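Local coordinates for alanine racemase (Enterococcus faecalis, PDB 3E5P), which belongs to the alanine racemase family and binds pyridoxal-5'-phosphate at the mouth of a TIM-type barrel, at residues Thr33-Val38 with Asn219-Gly224; Thr61-Ala66 with Val79-Leu84; Gly165-Phe170 with Tyr201-Asn206; Ser171-Ile176 with Ser207-Trp212. The protein carries 1 engineered substitution. All coordinates share one frame; numbering follows the deposited sequence.

Interactions 1, 2 and 3 are buried seams between neighbouring parallel strands of one eight-stranded barrel. Interaction 1 closes the barrel between its first and last strands, interaction 2 joins the second to the third, and interaction 3 the sixth to the seventh. Strands 34-38 and 62-65 tie interactions 1 and 2 together; strands 220-223 and 201-205 do the same for interactions 1 and 3. Regular hydrogen bonds hold interactions 1 and 2, whereas the ladder of interaction 3 is looser and ends in a water bridge. Interaction 4 is buried too but much smaller, packing a loop on a helix without any hydrogen bond between them. Interactions 1, 3 and 4 touch pyridoxal-5'-phosphate; interaction 2 does not.

Interaction 1: Thr33-Val38 with Asn219-Gly224; sequences TALFAV and NMIRYG. With PLP (pyridoxal-5'-phosphate), chain J.
The sulfur of Met220 sits over one face of the Phe36 ring, SD 3.9 Å from the ring centroid and displaced toward the rim. This Met-aromatic contact lies inside a TIM-type barrel, at the seam where the first strand, 34-38, runs parallel to the eighth, 220-223. With CG anti to the backbone N (chi1 -175°), Met220 bends at both later torsions and folds its thioether back across the ring, while CG meets Phe36 CD1 at 3.5 Å. An unbranched, pliable chain suits such a wrap. Regular backbone bonds close the seam: Ile221 N to Ala34 O, Phe36 N to Ile221 O and Tyr223 N to Phe36 O are each 2.9 Å. On the outer face, Leu35, Ile221 and Tyr223 form the apolar layer beneath helix 15-28. Leu35 straddles the neighbouring strand there, its CD2 against the end of Ile221 and its CD1 3.7 Å from Tyr223 CB. Arg222 shares the inner face with Met220 but leads away to the cofactor. Its NH1 and NH2 bond to His203, Thr168 and His169, which fixes the guanidinium's rotation. The N-H on NE points edge-on, in the guanidinium plane, at the pyridine nitrogen of pyridoxal-5'-phosphate: Arg222 NE donates to N1 over 3.0 Å at 162°.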
# COMPACT_ATOMS: atom_id res chain seq x y z
N THR C 33 -19.34 20.30 -23.29
CA THR C 33 -19.02 19.57 -22.07
C THR C 33 -17.53 19.24 -21.97
O THR C 33 -16.95 18.61 -22.85
CB THR C 33 -19.86 18.29 -21.98
OG1 THR C 33 -21.25 18.63 -22.09
CG2 THR C 33 -19.62 17.60 -20.64
N ALA C 34 -16.92 19.69 -20.88
CA ALA C 34 -15.50 19.49 -20.61
C ALA C 34 -15.19 18.17 -19.92
O ALA C 34 -16.00 17.64 -19.16
CB ALA C 34 -14.95 20.66 -19.77
N LEU C 35 -14.01 17.64 -20.18
CA LEU C 35 -13.58 16.38 -19.59
C LEU C 35 -12.43 16.65 -18.64
O LEU C 35 -11.35 17.05 -19.06
CB LEU C 35 -13.12 15.41 -20.69
CG LEU C 35 -12.85 13.93 -20.40
CD1 LEU C 35 -12.04 13.76 -19.13
CD2 LEU C 35 -14.15 13.19 -20.30
N PHE C 36 -12.67 16.45 -17.36
CA PHE C 36 -11.61 16.64 -16.38
C PHE C 36 -11.12 15.26 -15.97
O PHE C 36 -11.91 14.39 -15.61
CB PHE C 36 -12.14 17.41 -15.16
CG PHE C 36 -11.99 18.90 -15.27
CD1 PHE C 36 -12.40 19.57 -16.41
CD2 PHE C 36 -11.44 19.63 -14.22
CE1 PHE C 36 -12.26 20.96 -16.51
CE2 PHE C 36 -11.29 21.02 -14.32
CZ PHE C 36 -11.71 21.68 -15.47
N ALA C 37 -9.81 15.04 -16.06
CA ALA C 37 -9.24 13.75 -15.69
C ALA C 37 -8.89 13.76 -14.21
O ALA C 37 -8.07 14.57 -13.77
CB ALA C 37 -7.99 13.47 -16.52
N VAL C 38 -9.52 12.89 -13.43
CA VAL C 38 -9.22 12.83 -12.01
C VAL C 38 -8.08 11.83 -11.83
O VAL C 38 -8.21 10.66 -12.18
CB VAL C 38 -10.46 12.41 -11.17
CG1 VAL C 38 -11.17 11.28 -11.83
CG2 VAL C 38 -10.04 12.00 -9.78
N ASN C 219 -22.00 20.48 -17.50
CA ASN C 219 -21.16 20.75 -18.66
C ASN C 219 -19.72 20.30 -18.47
O ASN C 219 -18.87 20.58 -19.30
CB ASN C 219 -21.18 22.25 -18.99
CG ASN C 219 -20.62 23.11 -17.86
OD1 ASN C 219 -20.26 22.62 -16.79
ND2 ASN C 219 -20.54 24.41 -18.12
N MET C 220 -19.45 19.57 -17.38
CA MET C 220 -18.10 19.08 -17.12
C MET C 220 -18.14 17.76 -16.35
O MET C 220 -18.83 17.65 -15.34
CB MET C 220 -17.31 20.11 -16.30
CG MET C 220 -15.85 19.75 -16.06
SD MET C 220 -15.46 19.37 -14.34
CE MET C 220 -15.81 17.69 -14.33
N ILE C 221 -17.41 16.74 -16.82
CA ILE C 221 -17.43 15.47 -16.10
C ILE C 221 -16.08 15.10 -15.49
O ILE C 221 -15.02 15.34 -16.08
CB ILE C 221 -17.89 14.31 -17.00
CG1 ILE C 221 -16.78 13.94 -17.98
CG2 ILE C 221 -19.18 14.72 -17.72
CD1 ILE C 221 -17.01 12.61 -18.67
N ARG C 222 -16.13 14.55 -14.27
CA ARG C 222 -14.93 14.15 -13.56
C ARG C 222 -14.73 12.67 -13.87
O ARG C 222 -15.33 11.80 -13.23
CB ARG C 222 -15.09 14.36 -12.04
CG ARG C 222 -15.52 15.78 -11.62
CD ARG C 222 -15.71 15.91 -10.10
NE ARG C 222 -16.75 15.03 -9.59
CZ ARG C 222 -18.05 15.34 -9.56
NH1 ARG C 222 -18.46 16.53 -9.99
NH2 ARG C 222 -18.93 14.46 -9.09
N TYR C 223 -13.87 12.40 -14.85
CA TYR C 223 -13.58 11.05 -15.32
C TYR C 223 -12.45 10.38 -14.55
O TYR C 223 -11.29 10.81 -14.60
CB TYR C 223 -13.22 11.08 -16.80
CG TYR C 223 -13.76 9.92 -17.60
CD1 TYR C 223 -13.02 9.35 -18.63
CD2 TYR C 223 -15.03 9.40 -17.34
CE1 TYR C 223 -13.51 8.29 -19.37
CE2 TYR C 223 -15.53 8.34 -18.08
CZ TYR C 223 -14.77 7.79 -19.09
OH TYR C 223 -15.25 6.73 -19.81
N GLY C 224 -12.80 9.30 -13.85
CA GLY C 224 -11.82 8.56 -13.07
C GLY C 224 -11.45 7.19 -13.61
O GLY C 224 -10.92 7.08 -14.71
N1 PLP J . -15.56 12.66 -8.18
C2 PLP J . -15.13 12.55 -6.92
C2A PLP J . -15.70 13.52 -5.96
C3 PLP J . -14.20 11.59 -6.54
O3 PLP J . -14.16 11.25 -5.25
C4 PLP J . -13.64 10.68 -7.45
C4A PLP J . -12.14 10.38 -7.37
O4A PLP J . -11.40 10.06 -6.44
C5 PLP J . -14.17 10.80 -8.76
C6 PLP J . -15.07 11.80 -9.09
C5A PLP J . -14.03 9.76 -9.81
O4P PLP J . -15.05 8.83 -9.80
P PLP J . -14.72 7.49 -10.49
O1P PLP J . -14.86 7.70 -11.88
O2P PLP J . -15.67 6.45 -10.28
O3P PLP J . -13.37 7.09 -10.12

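Interaction 2: Thr61-Ala66 with Val79-Leu84; sequences TGFCVA and VQDPIL
Leu84 is gripped through both its backbone N and its backbone O by the neighbouring strand: its N donates to Phe63 O, and its O accepts from Val65 N, each over 2.8 Å. One step earlier Phe63 N donates to Pro82 O at 2.9 Å. All three donors stand tilted some 20° from the carbonyl planes. Pro82 fits just where the strand begins, since its nitrogen has no hydrogen to offer and its ring can rest on a carbonyl instead, CD 3.5 Å from Thr61 O. Beyond the ladder, Phe63 leans toward the loop that leads into strand 83-85, its CG anti to the carbonyl carbon (chi1 -60°). Its CE1 corner meets Val79 CG1, which comes from the opposite direction, at 3.4 Å. Asp81 lies at the ring's edge, with OD1 in the ring plane 3.9 Å from Phe63 CE1 and the carboxylate turned almost perpendicular to the ring. The two strands and helix 68-77 make a beta-alpha-beta unit of the barrel. Val65 and Ile83 face outward to that helix, whereas Cys64 and Leu84 point into the barrel, where their small and medium apolar groups fill the interior. Strand 34-38 flanks 62-65 on its other side, and strand 103-106 continues the sheet beyond 83-85.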
# COMPACT_ATOMS: atom_id res chain seq x y z
N THR C 61 -9.28 18.68 -20.42
CA THR C 61 -8.92 20.09 -20.31
C THR C 61 -8.88 20.55 -18.85
O THR C 61 -8.87 21.74 -18.56
CB THR C 61 -9.92 20.96 -21.08
OG1 THR C 61 -11.20 20.90 -20.45
CG2 THR C 61 -10.04 20.45 -22.50
N GLY C 62 -8.84 19.59 -17.93
CA GLY C 62 -8.78 19.91 -16.52
C GLY C 62 -8.40 18.67 -15.73
O GLY C 62 -8.40 17.57 -16.27
N PHE C 63 -8.08 18.85 -14.45
CA PHE C 63 -7.70 17.74 -13.60
C PHE C 63 -8.35 17.78 -12.22
O PHE C 63 -8.58 18.85 -11.67
CB PHE C 63 -6.19 17.68 -13.44
CG PHE C 63 -5.46 17.51 -14.73
CD1 PHE C 63 -5.07 18.61 -15.47
CD2 PHE C 63 -5.19 16.24 -15.22
CE1 PHE C 63 -4.43 18.46 -16.70
CE2 PHE C 63 -4.55 16.07 -16.45
CZ PHE C 63 -4.17 17.19 -17.19
N CYS C 64 -8.63 16.59 -11.68
CA CYS C 64 -9.24 16.44 -10.36
C CYS C 64 -8.30 15.68 -9.45
O CYS C 64 -7.96 14.52 -9.70
CB CYS C 64 -10.54 15.68 -10.46
SG CYS C 64 -11.84 16.63 -11.20
N VAL C 65 -7.90 16.34 -8.37
CA VAL C 65 -6.98 15.76 -7.41
C VAL C 65 -7.65 15.74 -6.04
O VAL C 65 -8.68 16.39 -5.84
CB VAL C 65 -5.70 16.60 -7.37
CG1 VAL C 65 -5.67 17.46 -6.11
CG2 VAL C 65 -4.51 15.71 -7.50
N ALA C 66 -7.07 15.00 -5.10
CA ALA C 66 -7.62 14.87 -3.76
C ALA C 66 -6.86 15.63 -2.67
O ALA C 66 -7.42 15.95 -1.63
CB ALA C 66 -7.69 13.40 -3.39
N VAL C 79 1.90 21.05 -15.35
CA VAL C 79 0.48 21.04 -15.68
C VAL C 79 -0.02 22.47 -15.51
O VAL C 79 -0.02 23.03 -14.41
CB VAL C 79 -0.31 20.08 -14.77
CG1 VAL C 79 -1.78 20.05 -15.19
CG2 VAL C 79 0.28 18.68 -14.84
N GLN C 80 -0.46 23.05 -16.63
CA GLN C 80 -0.93 24.43 -16.64
C GLN C 80 -2.46 24.55 -16.74
O GLN C 80 -2.99 25.65 -16.89
CB GLN C 80 -0.26 25.18 -17.81
CG GLN C 80 0.36 26.53 -17.43
CD GLN C 80 1.79 26.43 -16.92
OE1 GLN C 80 2.17 25.47 -16.23
NE2 GLN C 80 2.60 27.44 -17.25
N ASP C 81 -3.17 23.43 -16.63
CA ASP C 81 -4.63 23.47 -16.72
C ASP C 81 -5.29 23.57 -15.35
O ASP C 81 -4.63 23.41 -14.31
CB ASP C 81 -5.15 22.21 -17.41
CG ASP C 81 -4.39 21.89 -18.67
OD1 ASP C 81 -3.16 21.63 -18.56
OD2 ASP C 81 -5.01 21.89 -19.76
N PRO C 82 -6.60 23.84 -15.32
CA PRO C 82 -7.31 23.95 -14.04
C PRO C 82 -7.12 22.67 -13.26
O PRO C 82 -7.17 21.57 -13.82
CB PRO C 82 -8.76 24.14 -14.47
CG PRO C 82 -8.66 24.84 -15.77
CD PRO C 82 -7.51 24.11 -16.44
N ILE C 83 -6.88 22.80 -11.96
CA ILE C 83 -6.72 21.65 -11.11
C ILE C 83 -7.69 21.87 -9.97
O ILE C 83 -7.68 22.92 -9.34
CB ILE C 83 -5.30 21.55 -10.49
CG1 ILE C 83 -4.23 21.62 -11.58
CG2 ILE C 83 -5.17 20.24 -9.73
CD1 ILE C 83 -2.83 21.57 -11.04
N LEU C 84 -8.53 20.88 -9.71
CA LEU C 84 -9.49 20.96 -8.63
C LEU C 84 -9.18 19.97 -7.51
O LEU C 84 -9.10 18.76 -7.73
CB LEU C 84 -10.89 20.69 -9.17
CG LEU C 84 -11.97 20.54 -8.09
CD1 LEU C 84 -12.12 21.85 -7.33
CD2 LEU C 84 -13.28 20.12 -8.75

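Interaction 3: Gly165-Phe170 with Tyr201-Asn206; sequences GIFTHF and YVHVSN. With PLP (pyridoxal-5'-phosphate), chain J.
Phe170 brings its ring obliquely to the backbone of Val204. CB stands 3.5 Å from a bridging water; CG, anti to the carbonyl carbon (chi1 -66°), then swings the ring toward the other segment. CD2 comes to 3.3 Å from Val204 O, and the next atom, CE2, also reaches a methyl, 3.7 Å from Val204 CG2. CZ, the tip, stops 4.4 Å from Val204 CG2. The ring as a whole stacks with Phe181. That same water replaces direct strand pairing: it accepts from Phe170 N and donates to Val204 O. Earlier the ladder is sparse, with Ile166 N bonded to Tyr201 O at 3.1 Å and a weak bond from Thr168 N to His203 O. The rings of Phe167 and His203 are nearly parallel, 2° apart, but slid so that they barely overlap; His130 takes His203 NE2. His169 lays its ring face against pyridoxal-5'-phosphate, with C2A of the cofactor 3.6 Å above its centre, while Tyr267 of the second subunit bonds to His169 NE2. Branched Ile166, Thr168 and Val204 suit the outer side, where helix 179-192 covers them through Leu192 and Phe188. Strand 127-132 continues the barrel beside 161-167, and strand 220-223 beside 201-205.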
# COMPACT_ATOMS: atom_id res chain seq x y z
N GLY C 165 -17.15 26.89 -10.06
CA GLY C 165 -18.21 25.91 -10.23
C GLY C 165 -19.07 25.59 -9.03
O GLY C 165 -18.96 26.20 -7.97
N ILE C 166 -19.96 24.63 -9.23
CA ILE C 166 -20.85 24.15 -8.19
C ILE C 166 -21.09 22.70 -8.59
O ILE C 166 -21.45 22.43 -9.73
CB ILE C 166 -22.17 24.96 -8.15
CG1 ILE C 166 -22.99 24.54 -6.94
CG2 ILE C 166 -22.94 24.80 -9.43
CD1 ILE C 166 -24.16 25.44 -6.65
N PHE C 167 -20.86 21.77 -7.68
CA PHE C 167 -21.00 20.37 -8.04
C PHE C 167 -21.50 19.47 -6.93
O PHE C 167 -21.50 19.84 -5.77
CB PHE C 167 -19.65 19.86 -8.50
CG PHE C 167 -18.65 19.75 -7.39
CD1 PHE C 167 -18.21 18.50 -6.94
CD2 PHE C 167 -18.13 20.89 -6.79
CE1 PHE C 167 -17.27 18.40 -5.91
CE2 PHE C 167 -17.19 20.80 -5.75
CZ PHE C 167 -16.76 19.55 -5.32
N THR C 168 -21.92 18.27 -7.32
CA THR C 168 -22.38 17.25 -6.38
C THR C 168 -21.70 15.95 -6.82
O THR C 168 -20.98 15.94 -7.81
CB THR C 168 -23.91 17.06 -6.41
OG1 THR C 168 -24.32 16.28 -5.28
CG2 THR C 168 -24.35 16.33 -7.67
N HIS C 169 -21.93 14.87 -6.07
CA HIS C 169 -21.32 13.57 -6.41
C HIS C 169 -22.29 12.46 -6.09
O HIS C 169 -22.88 12.45 -5.01
CB HIS C 169 -20.04 13.39 -5.59
CG HIS C 169 -19.22 12.21 -5.99
ND1 HIS C 169 -18.72 12.04 -7.26
CD2 HIS C 169 -18.77 11.15 -5.27
CE1 HIS C 169 -17.99 10.95 -7.31
NE2 HIS C 169 -18.00 10.39 -6.11
N PHE C 170 -22.47 11.51 -7.02
CA PHE C 170 -23.40 10.39 -6.85
C PHE C 170 -22.76 9.20 -6.13
O PHE C 170 -21.63 8.83 -6.43
CB PHE C 170 -23.94 9.92 -8.20
CG PHE C 170 -24.80 10.93 -8.91
CD1 PHE C 170 -26.09 11.17 -8.48
CD2 PHE C 170 -24.30 11.67 -9.97
CE1 PHE C 170 -26.88 12.16 -9.09
CE2 PHE C 170 -25.08 12.66 -10.59
CZ PHE C 170 -26.37 12.90 -10.14
N TYR C 201 -18.43 26.00 -14.57
CA TYR C 201 -18.35 24.55 -14.39
C TYR C 201 -19.43 23.98 -13.49
O TYR C 201 -19.39 24.15 -12.28
CB TYR C 201 -17.00 24.16 -13.80
CG TYR C 201 -15.83 24.29 -14.75
CD1 TYR C 201 -14.64 24.89 -14.35
CD2 TYR C 201 -15.92 23.80 -16.05
CE1 TYR C 201 -13.57 25.00 -15.22
CE2 TYR C 201 -14.85 23.91 -16.92
CZ TYR C 201 -13.68 24.51 -16.51
OH TYR C 201 -12.63 24.60 -17.38
N VAL C 202 -20.40 23.30 -14.10
CA VAL C 202 -21.47 22.66 -13.35
C VAL C 202 -21.30 21.17 -13.61
O VAL C 202 -21.66 20.66 -14.68
CB VAL C 202 -22.85 23.15 -13.83
CG1 VAL C 202 -23.95 22.31 -13.18
CG2 VAL C 202 -23.02 24.60 -13.47
N HIS C 203 -20.73 20.48 -12.62
CA HIS C 203 -20.44 19.05 -12.74
C HIS C 203 -21.07 18.11 -11.72
O HIS C 203 -21.23 18.46 -10.55
CB HIS C 203 -18.92 18.85 -12.74
CG HIS C 203 -18.19 19.68 -11.72
ND1 HIS C 203 -17.37 19.13 -10.76
CD2 HIS C 203 -18.10 21.02 -11.56
CE1 HIS C 203 -16.80 20.09 -10.06
NE2 HIS C 203 -17.23 21.25 -10.52
N VAL C 204 -21.41 16.91 -12.16
CA VAL C 204 -22.00 15.94 -11.26
C VAL C 204 -21.60 14.51 -11.59
O VAL C 204 -21.78 13.60 -10.78
CB VAL C 204 -23.54 16.03 -11.29
CG1 VAL C 204 -23.99 17.45 -10.98
CG2 VAL C 204 -24.07 15.61 -12.66
N SER C 205 -21.04 14.30 -12.78
CA SER C 205 -20.70 12.96 -13.24
C SER C 205 -19.31 12.42 -12.98
O SER C 205 -18.30 13.13 -13.01
CB SER C 205 -20.98 12.84 -14.74
OG SER C 205 -22.33 13.15 -15.03
N ASN C 206 -19.28 11.11 -12.72
CA ASN C 206 -18.06 10.36 -12.50
C ASN C 206 -18.07 9.32 -13.63
O ASN C 206 -18.92 9.40 -14.52
CB ASN C 206 -18.08 9.69 -11.12
CG ASN C 206 -19.30 8.79 -10.92
OD1 ASN C 206 -19.49 8.23 -9.84
ND2 ASN C 206 -20.13 8.66 -11.95
N1 PLP J . -15.56 12.66 -8.18
C2 PLP J . -15.13 12.55 -6.92
C2A PLP J . -15.70 13.52 -5.96
C3 PLP J . -14.20 11.59 -6.54
O3 PLP J . -14.16 11.25 -5.25
C4 PLP J . -13.64 10.68 -7.45
C4A PLP J . -12.14 10.38 -7.37
O4A PLP J . -11.40 10.06 -6.44
C5 PLP J . -14.17 10.80 -8.76
C6 PLP J . -15.07 11.80 -9.09
C5A PLP J . -14.03 9.76 -9.81
O4P PLP J . -15.05 8.83 -9.80
P PLP J . -14.72 7.49 -10.49
O1P PLP J . -14.86 7.70 -11.88
O2P PLP J . -15.67 6.45 -10.28
O3P PLP J . -13.37 7.09 -10.12
O HOH W 1 -21.01 11.74 -9.02

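Interaction 4: Ser171-Ile176 with Ser207-Trp212; sequences STADEI and SATALW. With PLP (pyridoxal-5'-phosphate), chain J.
Ala173 and Asp174 form the corner of a type I beta turn, closed by Glu175 N to Thr172 O, and this corner lies against helix 207-212 with no hydrogen bond between the two segments. Small side chains allow the approach: Ala173 CB is 3.8 Å from Ala208 CB, and Thr209 OG1 lies beside the same methyl, 3.3 Å from Ala173 CB. Ala208 CB also touches Asp174 CB at 4.0 Å. From the next turn of the helix Trp212 brings its six-membered ring obliquely to the corner, CE3 4.0 Å from Ala173 O. The helix follows the seventh strand of the TIM-type barrel, and its first turn binds the phosphate of pyridoxal-5'-phosphate, as such barrels commonly do at helix N-termini. Ser207 grips one oxygen twice, its N at 2.9 Å and its OG at 2.7 Å from O1P; a short hydroxyl suits this, and the helix dipole would probably favour the anion. Asp174 CG sits between its backbone N and carbonyl carbon (chi1 62°), which carries the carboxylate away from the helix, where it has a weak, long ion pair with Lys236. Trp212 is fixed at its far side by a bond from NE1 to Ala238 O. Before the turn, Ser171 makes backbone hydrogen bonds to the second subunit and packs on its Gly266.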
# COMPACT_ATOMS: atom_id res chain seq x y z
N SER C 171 -23.50 8.60 -5.20
CA SER C 171 -23.00 7.45 -4.45
C SER C 171 -23.37 6.09 -5.06
O SER C 171 -22.73 5.08 -4.74
CB SER C 171 -23.54 7.49 -3.02
OG SER C 171 -24.94 7.29 -3.00
N THR C 172 -24.38 6.06 -5.92
CA THR C 172 -24.80 4.80 -6.52
C THR C 172 -25.04 4.88 -8.03
O THR C 172 -26.02 4.33 -8.55
CB THR C 172 -26.08 4.29 -5.85
OG1 THR C 172 -27.17 5.19 -6.13
CG2 THR C 172 -25.87 4.19 -4.35
N ALA C 173 -24.13 5.55 -8.74
CA ALA C 173 -24.27 5.67 -10.18
C ALA C 173 -23.92 4.35 -10.86
O ALA C 173 -24.30 4.13 -12.00
CB ALA C 173 -23.37 6.80 -10.70
N ASP C 174 -23.20 3.48 -10.15
CA ASP C 174 -22.83 2.17 -10.70
C ASP C 174 -23.82 1.09 -10.26
O ASP C 174 -23.53 -0.10 -10.36
CB ASP C 174 -21.42 1.76 -10.26
CG ASP C 174 -21.30 1.62 -8.75
OD1 ASP C 174 -20.29 1.06 -8.29
OD2 ASP C 174 -22.20 2.07 -8.02
N GLU C 175 -24.98 1.51 -9.77
CA GLU C 175 -25.97 0.56 -9.29
C GLU C 175 -27.06 0.28 -10.33
O GLU C 175 -27.45 1.16 -11.10
CB GLU C 175 -26.59 1.09 -7.99
CG GLU C 175 -26.70 0.08 -6.85
CD GLU C 175 -25.35 -0.41 -6.33
OE1 GLU C 175 -25.33 -1.14 -5.31
OE2 GLU C 175 -24.30 -0.08 -6.94
N ILE C 176 -27.52 -0.97 -10.35
CA ILE C 176 -28.56 -1.44 -11.26
C ILE C 176 -29.87 -0.69 -11.00
O ILE C 176 -30.55 -0.25 -11.94
CB ILE C 176 -28.82 -2.95 -11.07
CG1 ILE C 176 -27.62 -3.62 -10.38
CG2 ILE C 176 -29.04 -3.61 -12.42
CD1 ILE C 176 -27.46 -3.28 -8.87
N SER C 207 -17.15 8.35 -13.60
CA SER C 207 -17.10 7.34 -14.66
C SER C 207 -18.47 6.70 -14.89
O SER C 207 -19.00 6.74 -16.00
CB SER C 207 -16.09 6.23 -14.31
OG SER C 207 -14.75 6.69 -14.34
N ALA C 208 -19.03 6.12 -13.84
CA ALA C 208 -20.32 5.46 -13.92
C ALA C 208 -21.44 6.34 -14.47
O ALA C 208 -22.19 5.93 -15.36
CB ALA C 208 -20.71 4.91 -12.56
N THR C 209 -21.57 7.56 -13.95
CA THR C 209 -22.63 8.44 -14.43
C THR C 209 -22.44 8.68 -15.92
O THR C 209 -23.38 8.53 -16.70
CB THR C 209 -22.62 9.81 -13.73
OG1 THR C 209 -22.71 9.63 -12.31
CG2 THR C 209 -23.82 10.61 -14.17
N ALA C 210 -21.22 9.04 -16.31
CA ALA C 210 -20.90 9.29 -17.71
C ALA C 210 -21.23 8.09 -18.60
O ALA C 210 -21.68 8.24 -19.74
CB ALA C 210 -19.42 9.65 -17.84
N LEU C 211 -21.01 6.89 -18.08
CA LEU C 211 -21.28 5.68 -18.85
C LEU C 211 -22.73 5.21 -18.83
O LEU C 211 -23.18 4.60 -19.80
CB LEU C 211 -20.39 4.53 -18.38
CG LEU C 211 -18.89 4.70 -18.63
CD1 LEU C 211 -18.13 3.53 -18.04
CD2 LEU C 211 -18.64 4.80 -20.12
N TRP C 212 -23.49 5.49 -17.77
CA TRP C 212 -24.85 4.98 -17.75
C TRP C 212 -25.99 5.95 -17.48
O TRP C 212 -27.16 5.55 -17.42
CB TRP C 212 -24.91 3.79 -16.78
CG TRP C 212 -23.93 2.70 -17.16
CD1 TRP C 212 -23.92 1.98 -18.33
CD2 TRP C 212 -22.81 2.24 -16.40
NE1 TRP C 212 -22.86 1.09 -18.34
CE2 TRP C 212 -22.17 1.23 -17.17
CE3 TRP C 212 -22.29 2.57 -15.14
CZ2 TRP C 212 -21.02 0.56 -16.71
CZ3 TRP C 212 -21.15 1.91 -14.69
CH2 TRP C 212 -20.53 0.91 -15.48
N1 PLP J . -15.56 12.66 -8.18
C2 PLP J . -15.13 12.55 -6.92
C2A PLP J . -15.70 13.52 -5.96
C3 PLP J . -14.20 11.59 -6.54
O3 PLP J . -14.16 11.25 -5.25
C4 PLP J . -13.64 10.68 -7.45
C4A PLP J . -12.14 10.38 -7.37
O4A PLP J . -11.40 10.06 -6.44
C5 PLP J . -14.17 10.80 -8.76
C6 PLP J . -15.07 11.80 -9.09
C5A PLP J . -14.03 9.76 -9.81
O4P PLP J . -15.05 8.83 -9.80
P PLP J . -14.72 7.49 -10.49
O1P PLP J . -14.86 7.70 -11.88
O2P PLP J . -15.67 6.45 -10.28
O3P PLP J . -13.37 7.09 -10.12